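PDB 3EC9: SnoaL-like domain-containing protein from Burkholderia thailandensis E264, which is of unknown function but adopts the NTF2-like fold of the SnoaL-like family, and so probably encloses a small-molecule pocket between its curved sheet and helices. Local coordinates for residues Tyr22-Ser25 and Asp26-Asp29; Ala58-Ile61 and Val62-Phe66; Val65-Arg68 and Leu69-Trp73. All blocks are in the same frame, centred on the assembly; numbering follows the deposited sequence. Where two conformers were deposited one is given.

Contact 1: Tyr22-Ser25 and Asp26-Asp29; sequences YAAS and DRHD
Ala24 meets the turn after it through its carbonyl and its methyl group. Its O accepts the backbone N of Asp29 at 3.0 Å in an almost straight bond (177°), while Arg27 lays one guanidinium face over Ala24 CA, with Arg27 NH2 3.9 Å from Ala24 CB. Arg27 CG stands between the backbone N and the carbonyl carbon (chi1 69°), which lets the extended chain run back along the helix, CG passing 3.5 Å from Ala23 O. In the guanidinium plane NH2 forms a salt bridge with Asp29 OD2 at 2.8 Å, on the anti side of the carboxylate. Asp26 N bonds Tyr22 O at 3.0 Å; Asp26 CB, its CG anti to the backbone N, lies 3.5 Å from Tyr22 O. Ser25 O takes the N of His28 at 3.2 Å from above its carbonyl plane and sits over one face of the His28 imidazole; Ser25 OG bonds a glycerol, probably from the crystallisation liquor. Ala24 packs on Ala32 and Met33 of helix 30-34, N-capped by Asp29. With His28 at positive phi (58°) as C-prime residue, the bonds from Asp29 and His28 form a Schellman motif that closes helix 14-26.

Contact 2: Ala58-Ile61 and Val62-Phe66; sequences ADEI and VRNVF
Asp59 carries its CG anti to the backbone N (chi1 173°), and Arg63, one turn later, carries its own beside the backbone N and bends at chi3 (-58°), which brings the guanidinium edge back to the carboxylate. Two nitrogens of Arg63 do the gripping: NH2 reaches Asp59 OD2 at 2.9 Å and NE reaches the same oxygen at 3.0 Å, with a weak bond from NE to OD1 besides. OD2 lies close to the guanidinium plane, yet both nitrogens come to it from above the carboxylate, on one face, since the two planes are turned 39° apart. Asn64 CB sits beyond Glu60 O, 3.3 Å away, with ND2 folded back beside that oxygen, while the backbone N of Asn64 bonds Glu60 O at 2.7 Å.

On the inward side, where Ile61 is buried, Ile61 and Phe66 leave the helix as neighbours in a common direction, with Ile61 CG2 at the edge of the phenyl ring, 3.5 Å from Phe66 CE2. The backbone widens here into a pi-type turn. Ile61 O accepts Val65 N at 3.0 Å, from above the carbonyl plane, and Phe66 N at 3.2 Å, so one oxygen serves both an i+4 and an i+5 donor. Ile61 also packs on Trp43 and Tyr55 of the sheet and on Met34 of helix 30-34.

The chemistry is thus split across the helix. One flank is tied by an i to i+4 ion pair, whose stronger bonds both go to OD2, which probably draws negative charge toward that oxygen; the other is apolar, and there the wider pi-type turn is consistent with Phe66 standing alongside Ile61.

Contact 3: Val65-Arg68 and Leu69-Trp73; sequences VFRR and LGEEW
Leu69, Gly70, Glu71 and Glu72 each give their backbone N to the carbonyl four residues earlier, on Val65, Phe66, Arg67 and Arg68, so the i to i+4 pattern is restored after the pi-type turn in this last part of helix 58-72 of the NTF2-like fold. The shortest of these bonds joins Glu72 N to Arg68 O at 2.9 Å. Trp73 then leaves helical geometry and opens strand 73-86, its indole meeting Tyr76, Tyr100 and Phe107.

Leu69 faces the interior. Its CB and CG settle against the carbonyl of Val65, CG 3.5 Å from Val65 O, while CD1 makes a looser apolar contact with Val65 CG1 at 4.3 Å. On the outer side Arg67 and Glu71 extend next to one another. Glu71 OE2 touches Arg67 CG at 3.7 Å but lies well off the guanidinium plane, so only the opposite charges attract; Arg67 NE bonds Arg63 O instead.

Arg68 is more firmly paired. With CG anti to the backbone N (chi1 -179°), its extended chain passes over the Glu72 carboxylate, and the two flat groups stand almost perpendicular, 87° apart. NE points at Glu72 OE1 at 3.0 Å in a nearly straight bond (174°), in the guanidinium plane but above that of the carboxylate. A water donates to the same OE1 at 2.8 Å and weakly accepts from Arg68 NH2.

Contacts 2 and 3 are overlapping parts of helix 58-72, sharing Val65 and Phe66 and joined by a probable hydrogen bond from Arg67 N to Val62 O; contact 1 belongs to the end of helix 14-26, its centre about 15 Å from each of theirs. The two helices meet where Ser25 OG packs against Phe66 CE1 at 4.3 Å. All three contacts are partly buried, with apolar residues inward (Ala24, Ile61, Leu69) and charged pairs outward. Those pairs differ: contact 1 has its salt bridge within the helix-ending turn, whereas contacts 2 and 3 carry i to i+4 bridges along the helix. Backbones differ too, from Schellman ending to pi-type turn to restored i to i+4 bonding before strand 73-86.

Contact 1: Tyr22-Ser25 and Asp26-Asp29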
ATOM      1  N   TYR B  22      -0.990   4.466  16.499  1.00 13.01           N
ATOM      2  CA  TYR B  22       0.277   3.803  16.227  1.00 13.80           C
ATOM      3  C   TYR B  22       1.142   3.685  17.478  1.00 13.89           C
ATOM      4  O   TYR B  22       1.756   2.656  17.710  1.00 14.19           O
ATOM      5  CB  TYR B  22       1.052   4.538  15.150  1.00 13.17           C
ATOM      6  CG  TYR B  22       0.619   4.203  13.727  1.00 10.33           C
ATOM      7  CD1 TYR B  22       0.585   2.892  13.248  1.00 10.92           C
ATOM      8  CD2 TYR B  22       0.302   5.217  12.837  1.00 11.27           C
ATOM      9  CE1 TYR B  22       0.202   2.592  11.892  1.00 10.66           C
ATOM     10  CE2 TYR B  22      -0.093   4.944  11.524  1.00  9.38           C
ATOM     11  CZ  TYR B  22      -0.114   3.645  11.060  1.00  7.32           C
ATOM     12  OH  TYR B  22      -0.446   3.436   9.750  1.00  9.94           O
ATOM     13  N   ALA B  23       1.119   4.735  18.291  1.00 11.29           N
ATOM     14  CA  ALA B  23       1.864   4.725  19.530  1.00 12.12           C
ATOM     15  C   ALA B  23       1.343   3.621  20.460  1.00 12.42           C
ATOM     16  O   ALA B  23       2.131   2.898  21.070  1.00 13.24           O
ATOM     17  CB  ALA B  23       1.807   6.107  20.200  1.00 11.80           C
ATOM     18  N   ALA B  24       0.024   3.526  20.594  1.00 12.26           N
ATOM     19  CA  ALA B  24      -0.627   2.510  21.429  1.00 12.90           C
ATOM     20  C   ALA B  24      -0.325   1.129  20.915  1.00 16.05           C
ATOM     21  O   ALA B  24      -0.098   0.201  21.689  1.00 14.46           O
ATOM     22  CB  ALA B  24      -2.138   2.748  21.487  1.00 13.80           C
ATOM     23  N   SER B  25      -0.334   0.991  19.594  1.00 14.51           N
ATOM     24  CA  SER B  25      -0.115  -0.329  18.983  1.00 14.33           C
ATOM     25  C   SER B  25       1.302  -0.812  19.230  1.00 14.14           C
ATOM     26  O   SER B  25       1.527  -2.003  19.513  1.00 17.62           O
ATOM     27  CB  SER B  25      -0.396  -0.248  17.479  1.00 15.37           C
ATOM     28  OG  SER B  25      -0.170  -1.497  16.872  1.00 23.22           O
ATOM     29  N   ASP B  26       2.256   0.089  19.124  1.00 12.80           N
ATOM     30  CA  ASP B  26       3.632  -0.256  19.347  1.00 17.57           C
ATOM     31  C   ASP B  26       3.882  -0.757  20.780  1.00 18.70           C
ATOM     32  O   ASP B  26       4.667  -1.682  21.009  1.00 19.28           O
ATOM     33  CB  ASP B  26       4.525   0.922  19.043  1.00 18.55           C
ATOM     34  CG  ASP B  26       5.981   0.540  19.013  1.00 28.57           C
ATOM     35  OD1 ASP B  26       6.323  -0.434  18.309  1.00 31.41           O
ATOM     36  OD2 ASP B  26       6.770   1.198  19.701  1.00 32.15           O
ATOM     37  N   ARG B  27       3.181  -0.182  21.737  1.00 17.80           N
ATOM     38  CA  ARG B  27       3.422  -0.564  23.142  1.00 17.98           C
ATOM     39  C   ARG B  27       2.408  -1.611  23.630  1.00 21.35           C
ATOM     40  O   ARG B  27       2.407  -1.983  24.799  1.00 21.39           O
ATOM     41  CB  ARG B  27       3.495   0.690  24.034  1.00 22.22           C
ATOM     42  CG  ARG B  27       2.209   1.386  24.172  1.00 18.93           C
ATOM     43  CD  ARG B  27       2.270   2.687  24.971  1.00 14.86           C
ATOM     44  NE  ARG B  27       0.876   3.028  25.249  1.00 13.88           N
ATOM     45  CZ  ARG B  27       0.179   4.015  24.699  1.00 14.91           C
ATOM     46  NH1 ARG B  27       0.732   4.887  23.869  1.00 15.34           N
ATOM     47  NH2 ARG B  27      -1.103   4.122  25.013  1.00 15.22           N
ATOM     48  N   HIS B  28       1.594  -2.122  22.712  1.00 16.93           N
ATOM     49  CA  HIS B  28       0.622  -3.157  22.945  1.00 21.42           C
ATOM     50  C   HIS B  28      -0.392  -2.815  24.020  1.00 20.48           C
ATOM     51  O   HIS B  28      -0.673  -3.609  24.919  1.00 20.75           O
ATOM     52  CB  HIS B  28       1.319  -4.490  23.194  1.00 22.29           C
ATOM     53  CG  HIS B  28       2.187  -4.905  22.050  1.00 29.38           C
ATOM     54  ND1 HIS B  28       1.696  -5.576  20.951  1.00 40.39           N
ATOM     55  CD2 HIS B  28       3.500  -4.680  21.803  1.00 36.89           C
ATOM     56  CE1 HIS B  28       2.680  -5.778  20.092  1.00 39.41           C
ATOM     57  NE2 HIS B  28       3.785  -5.243  20.586  1.00 39.04           N
ATOM     58  N   ASP B  29      -0.993  -1.639  23.849  1.00 17.19           N
ATOM     59  CA  ASP B  29      -2.075  -1.166  24.681  1.00 16.65           C
ATOM     60  C   ASP B  29      -3.385  -1.226  23.909  1.00 19.53           C
ATOM     61  O   ASP B  29      -3.801  -0.236  23.321  1.00 16.32           O
ATOM     62  CB  ASP B  29      -1.735   0.274  25.069  1.00 13.54           C
ATOM     63  CG  ASP B  29      -2.771   0.916  25.948  1.00 15.93           C
ATOM     64  OD1 ASP B  29      -3.799   0.275  26.258  1.00 18.64           O
ATOM     65  OD2 ASP B  29      -2.544   2.087  26.327  1.00 13.43           O
TER

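Contact 2: Ala58-Ile61 and Val62-Phe66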
ATOM      1  N   ALA B  58     -14.487  -2.935  16.879  1.00 14.57           N
ATOM      2  CA  ALA B  58     -13.246  -3.068  17.642  1.00 12.98           C
ATOM      3  C   ALA B  58     -13.024  -4.517  18.117  1.00 13.39           C
ATOM      4  O   ALA B  58     -11.926  -5.060  17.985  1.00 11.98           O
ATOM      5  CB  ALA B  58     -13.210  -2.096  18.842  1.00 13.20           C
ATOM      6  N   ASP B  59     -14.082  -5.175  18.616  1.00 14.92           N
ATOM      7  CA  ASP B  59     -13.983  -6.582  19.062  1.00 14.71           C
ATOM      8  C   ASP B  59     -13.482  -7.496  17.976  1.00 13.10           C
ATOM      9  O   ASP B  59     -12.621  -8.350  18.220  1.00 12.66           O
ATOM     10  CB  ASP B  59     -15.339  -7.127  19.578  1.00 17.28           C
ATOM     11  CG  ASP B  59     -15.302  -8.640  19.876  1.00 21.33           C
ATOM     12  OD1 ASP B  59     -14.571  -9.083  20.799  1.00 24.68           O
ATOM     13  OD2 ASP B  59     -16.004  -9.391  19.164  1.00 21.54           O
ATOM     14  N   GLU B  60     -14.040  -7.341  16.771  0.50 10.65           N
ATOM     15  CA  GLU B  60     -13.614  -8.140  15.623  0.50 11.90           C
ATOM     16  C   GLU B  60     -12.152  -7.922  15.309  0.50  9.93           C
ATOM     17  O   GLU B  60     -11.390  -8.869  15.072  0.50 10.67           O
ATOM     18  CB  GLU B  60     -14.443  -7.798  14.385  0.50 12.33           C
ATOM     19  CG  GLU B  60     -15.830  -8.419  14.387  0.50 13.80           C
ATOM     20  CD  GLU B  60     -16.664  -7.927  13.216  0.50 12.13           C
ATOM     21  OE1 GLU B  60     -16.146  -7.890  12.076  0.50 11.83           O
ATOM     22  OE2 GLU B  60     -17.849  -7.582  13.447  0.50 22.81           O
ATOM     23  N   ILE B  61     -11.759  -6.655  15.301  1.00 10.14           N
ATOM     24  CA  ILE B  61     -10.387  -6.313  14.944  1.00  9.81           C
ATOM     25  C   ILE B  61      -9.430  -6.930  15.954  1.00 12.05           C
ATOM     26  O   ILE B  61      -8.417  -7.532  15.604  1.00 11.57           O
ATOM     27  CB  ILE B  61     -10.219  -4.785  14.873  1.00 10.59           C
ATOM     28  CG1 ILE B  61     -11.090  -4.239  13.737  1.00 11.94           C
ATOM     29  CG2 ILE B  61      -8.736  -4.420  14.634  1.00 12.16           C
ATOM     30  CD1 ILE B  61     -11.448  -2.671  13.894  1.00 11.59           C
ATOM     31  N   VAL B  62      -9.760  -6.817  17.242  1.00 11.35           N
ATOM     32  CA  VAL B  62      -8.829  -7.352  18.263  1.00 12.52           C
ATOM     33  C   VAL B  62      -8.762  -8.864  18.129  1.00 12.27           C
ATOM     34  O   VAL B  62      -7.687  -9.446  18.088  1.00 12.77           O
ATOM     35  CB  VAL B  62      -9.286  -6.938  19.685  1.00 13.48           C
ATOM     36  CG1 VAL B  62      -8.521  -7.702  20.735  1.00 15.96           C
ATOM     37  CG2 VAL B  62      -9.188  -5.409  19.870  1.00 15.17           C
ATOM     38  N   ARG B  63      -9.911  -9.516  18.059  1.00 10.52           N
ATOM     39  CA  ARG B  63      -9.918 -10.990  18.004  1.00 12.13           C
ATOM     40  C   ARG B  63      -9.376 -11.558  16.698  1.00 14.70           C
ATOM     41  O   ARG B  63      -8.607 -12.483  16.708  1.00 15.67           O
ATOM     42  CB  ARG B  63     -11.322 -11.548  18.238  1.00 14.11           C
ATOM     43  CG  ARG B  63     -11.802 -11.537  19.703  1.00 15.08           C
ATOM     44  CD  ARG B  63     -13.120 -12.307  19.877  1.00 16.29           C
ATOM     45  NE  ARG B  63     -14.131 -11.719  19.029  1.00 15.25           N
ATOM     46  CZ  ARG B  63     -14.455 -12.129  17.806  1.00 18.36           C
ATOM     47  NH1 ARG B  63     -13.983 -13.278  17.272  1.00 18.59           N
ATOM     48  NH2 ARG B  63     -15.317 -11.380  17.120  1.00 21.33           N
ATOM     49  N   ASN B  64      -9.826 -11.040  15.566  1.00 13.44           N
ATOM     50  CA  ASN B  64      -9.537 -11.684  14.273  1.00 11.62           C
ATOM     51  C   ASN B  64      -8.294 -11.151  13.566  1.00 13.45           C
ATOM     52  O   ASN B  64      -7.837 -11.729  12.576  1.00 15.73           O
ATOM     53  CB  ASN B  64     -10.750 -11.595  13.345  1.00 11.15           C
ATOM     54  CG  ASN B  64     -12.058 -12.136  13.988  1.00 11.17           C
ATOM     55  OD1 ASN B  64     -12.033 -13.098  14.789  1.00 16.87           O
ATOM     56  ND2 ASN B  64     -13.210 -11.514  13.634  1.00 15.65           N
ATOM     57  N   VAL B  65      -7.754 -10.035  14.050  1.00 11.97           N
ATOM     58  CA  VAL B  65      -6.512  -9.488  13.499  1.00  9.85           C
ATOM     59  C   VAL B  65      -5.395  -9.559  14.544  1.00 11.51           C
ATOM     60  O   VAL B  65      -4.509 -10.377  14.436  1.00 13.31           O
ATOM     61  CB  VAL B  65      -6.682  -8.059  12.945  1.00 11.44           C
ATOM     62  CG1 VAL B  65      -5.361  -7.554  12.281  1.00 13.25           C
ATOM     63  CG2 VAL B  65      -7.869  -7.982  11.966  1.00 11.25           C
ATOM     64  N   PHE B  66      -5.453  -8.720  15.576  1.00 12.94           N
ATOM     65  CA  PHE B  66      -4.307  -8.605  16.471  1.00 12.60           C
ATOM     66  C   PHE B  66      -4.059  -9.852  17.296  1.00 13.22           C
ATOM     67  O   PHE B  66      -2.940 -10.268  17.436  1.00 12.22           O
ATOM     68  CB  PHE B  66      -4.461  -7.390  17.359  1.00 11.97           C
ATOM     69  CG  PHE B  66      -4.324  -6.107  16.596  1.00 11.34           C
ATOM     70  CD1 PHE B  66      -3.059  -5.634  16.251  1.00 17.70           C
ATOM     71  CD2 PHE B  66      -5.437  -5.391  16.194  1.00 17.40           C
ATOM     72  CE1 PHE B  66      -2.921  -4.460  15.530  1.00 21.96           C
ATOM     73  CE2 PHE B  66      -5.299  -4.214  15.476  1.00 15.17           C
ATOM     74  CZ  PHE B  66      -4.034  -3.757  15.141  1.00 17.53           C
TER

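Contact 3: Val65-Arg68 and Leu69-Trp73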
ATOM      1  N   VAL B  65      -7.754 -10.035  14.050  1.00 11.97           N
ATOM      2  CA  VAL B  65      -6.512  -9.488  13.499  1.00  9.85           C
ATOM      3  C   VAL B  65      -5.395  -9.559  14.544  1.00 11.51           C
ATOM      4  O   VAL B  65      -4.509 -10.377  14.436  1.00 13.31           O
ATOM      5  CB  VAL B  65      -6.682  -8.059  12.945  1.00 11.44           C
ATOM      6  CG1 VAL B  65      -5.361  -7.554  12.281  1.00 13.25           C
ATOM      7  CG2 VAL B  65      -7.869  -7.982  11.966  1.00 11.25           C
ATOM      8  N   PHE B  66      -5.453  -8.720  15.576  1.00 12.94           N
ATOM      9  CA  PHE B  66      -4.307  -8.605  16.471  1.00 12.60           C
ATOM     10  C   PHE B  66      -4.059  -9.852  17.296  1.00 13.22           C
ATOM     11  O   PHE B  66      -2.940 -10.268  17.436  1.00 12.22           O
ATOM     12  CB  PHE B  66      -4.461  -7.390  17.359  1.00 11.97           C
ATOM     13  CG  PHE B  66      -4.324  -6.107  16.596  1.00 11.34           C
ATOM     14  CD1 PHE B  66      -3.059  -5.634  16.251  1.00 17.70           C
ATOM     15  CD2 PHE B  66      -5.437  -5.391  16.194  1.00 17.40           C
ATOM     16  CE1 PHE B  66      -2.921  -4.460  15.530  1.00 21.96           C
ATOM     17  CE2 PHE B  66      -5.299  -4.214  15.476  1.00 15.17           C
ATOM     18  CZ  PHE B  66      -4.034  -3.757  15.141  1.00 17.53           C
ATOM     19  N   ARG B  67      -5.115 -10.449  17.843  1.00 11.69           N
ATOM     20  CA  ARG B  67      -4.937 -11.694  18.609  1.00 11.82           C
ATOM     21  C   ARG B  67      -4.307 -12.786  17.729  1.00 14.57           C
ATOM     22  O   ARG B  67      -3.420 -13.494  18.160  1.00 13.26           O
ATOM     23  CB  ARG B  67      -6.260 -12.171  19.202  1.00 14.32           C
ATOM     24  CG  ARG B  67      -6.155 -13.553  19.872  1.00 15.88           C
ATOM     25  CD  ARG B  67      -7.490 -14.026  20.460  1.00 15.68           C
ATOM     26  NE  ARG B  67      -8.444 -14.298  19.385  1.00 14.85           N
ATOM     27  CZ  ARG B  67      -9.615 -14.886  19.553  1.00 14.57           C
ATOM     28  NH1 ARG B  67     -10.036 -15.190  20.753  1.00 18.73           N
ATOM     29  NH2 ARG B  67     -10.381 -15.088  18.503  1.00 18.16           N
ATOM     30  N   ARG B  68      -4.806 -12.946  16.496  1.00 14.53           N
ATOM     31  CA  ARG B  68      -4.313 -13.978  15.594  1.00 15.92           C
ATOM     32  C   ARG B  68      -2.840 -13.729  15.266  1.00 15.09           C
ATOM     33  O   ARG B  68      -2.037 -14.684  15.215  1.00 17.25           O
ATOM     34  CB  ARG B  68      -5.183 -14.028  14.329  1.00 16.49           C
ATOM     35  CG  ARG B  68      -4.768 -15.048  13.390  1.00 19.86           C
ATOM     36  CD  ARG B  68      -5.721 -15.183  12.195  1.00 12.98           C
ATOM     37  NE  ARG B  68      -5.064 -15.968  11.158  1.00 16.94           N
ATOM     38  CZ  ARG B  68      -5.568 -16.215   9.970  1.00 20.57           C
ATOM     39  NH1 ARG B  68      -6.757 -15.740   9.643  1.00 14.39           N
ATOM     40  NH2 ARG B  68      -4.901 -16.987   9.134  1.00 23.91           N
ATOM     41  N   LEU B  69      -2.469 -12.468  15.066  1.00 13.26           N
ATOM     42  CA  LEU B  69      -1.071 -12.148  14.792  1.00 16.60           C
ATOM     43  C   LEU B  69      -0.184 -12.628  15.948  1.00 18.48           C
ATOM     44  O   LEU B  69       0.879 -13.232  15.697  1.00 18.45           O
ATOM     45  CB  LEU B  69      -0.840 -10.651  14.479  1.00 18.43           C
ATOM     46  CG  LEU B  69      -1.283 -10.132  13.100  1.00 15.64           C
ATOM     47  CD1 LEU B  69      -1.219  -8.594  12.994  1.00 15.86           C
ATOM     48  CD2 LEU B  69      -0.472 -10.822  12.024  1.00 20.29           C
ATOM     49  N   GLY B  70      -0.616 -12.358  17.187  1.00 17.11           N
ATOM     50  CA  GLY B  70       0.126 -12.759  18.400  1.00 15.11           C
ATOM     51  C   GLY B  70       0.227 -14.245  18.532  1.00 14.72           C
ATOM     52  O   GLY B  70       1.257 -14.763  19.003  1.00 18.61           O
ATOM     53  N   GLU B  71      -0.814 -14.954  18.124  1.00 14.45           N
ATOM     54  CA  GLU B  71      -0.824 -16.420  18.230  1.00 12.82           C
ATOM     55  C   GLU B  71       0.059 -17.092  17.171  1.00 16.16           C
ATOM     56  O   GLU B  71       0.627 -18.159  17.428  1.00 16.65           O
ATOM     57  CB  GLU B  71      -2.232 -16.983  18.103  1.00 15.75           C
ATOM     58  CG  GLU B  71      -3.118 -16.554  19.261  1.00 16.86           C
ATOM     59  CD  GLU B  71      -4.556 -16.967  19.114  1.00 14.71           C
ATOM     60  OE1 GLU B  71      -5.037 -17.100  17.973  1.00 15.12           O
ATOM     61  OE2 GLU B  71      -5.197 -17.120  20.182  1.00 17.85           O
ATOM     62  N   GLU B  72       0.133 -16.520  15.967  1.00 13.32           N
ATOM     63  CA  GLU B  72       0.727 -17.228  14.821  1.00 12.66           C
ATOM     64  C   GLU B  72       2.165 -16.789  14.496  1.00 12.60           C
ATOM     65  O   GLU B  72       2.872 -17.465  13.758  1.00 12.56           O
ATOM     66  CB  GLU B  72      -0.199 -17.099  13.597  1.00 12.89           C
ATOM     67  CG  GLU B  72      -1.534 -17.806  13.811  1.00 14.53           C
ATOM     68  CD  GLU B  72      -2.471 -17.770  12.613  1.00 17.30           C
ATOM     69  OE1 GLU B  72      -2.285 -16.925  11.696  1.00 16.29           O
ATOM     70  OE2 GLU B  72      -3.366 -18.652  12.559  1.00 21.93           O
ATOM     71  N   TRP B  73       2.576 -15.668  15.071  1.00 12.62           N
ATOM     72  CA  TRP B  73       3.885 -15.028  14.823  1.00 13.81           C
ATOM     73  C   TRP B  73       4.554 -14.702  16.146  1.00 14.62           C
ATOM     74  O   TRP B  73       3.875 -14.323  17.128  1.00 14.83           O
ATOM     75  CB  TRP B  73       3.703 -13.711  14.056  1.00 11.26           C
ATOM     76  CG  TRP B  73       3.059 -13.874  12.751  1.00 12.62           C
ATOM     77  CD1 TRP B  73       1.710 -13.913  12.515  1.00 12.40           C
ATOM     78  CD2 TRP B  73       3.686 -14.089  11.496  1.00  9.63           C
ATOM     79  NE1 TRP B  73       1.465 -14.090  11.205  1.00 14.82           N
ATOM     80  CE2 TRP B  73       2.644 -14.164  10.522  1.00 10.17           C
ATOM     81  CE3 TRP B  73       5.030 -14.137  11.056  1.00 10.32           C
ATOM     82  CZ2 TRP B  73       2.891 -14.357   9.168  1.00 13.68           C
ATOM     83  CZ3 TRP B  73       5.266 -14.334   9.692  1.00 16.57           C
ATOM     84  CH2 TRP B  73       4.201 -14.442   8.771  1.00 13.01           C
TER
HETATM   85  O   HOH W   1      -1.713 -18.298   9.355  1.00 25.60           O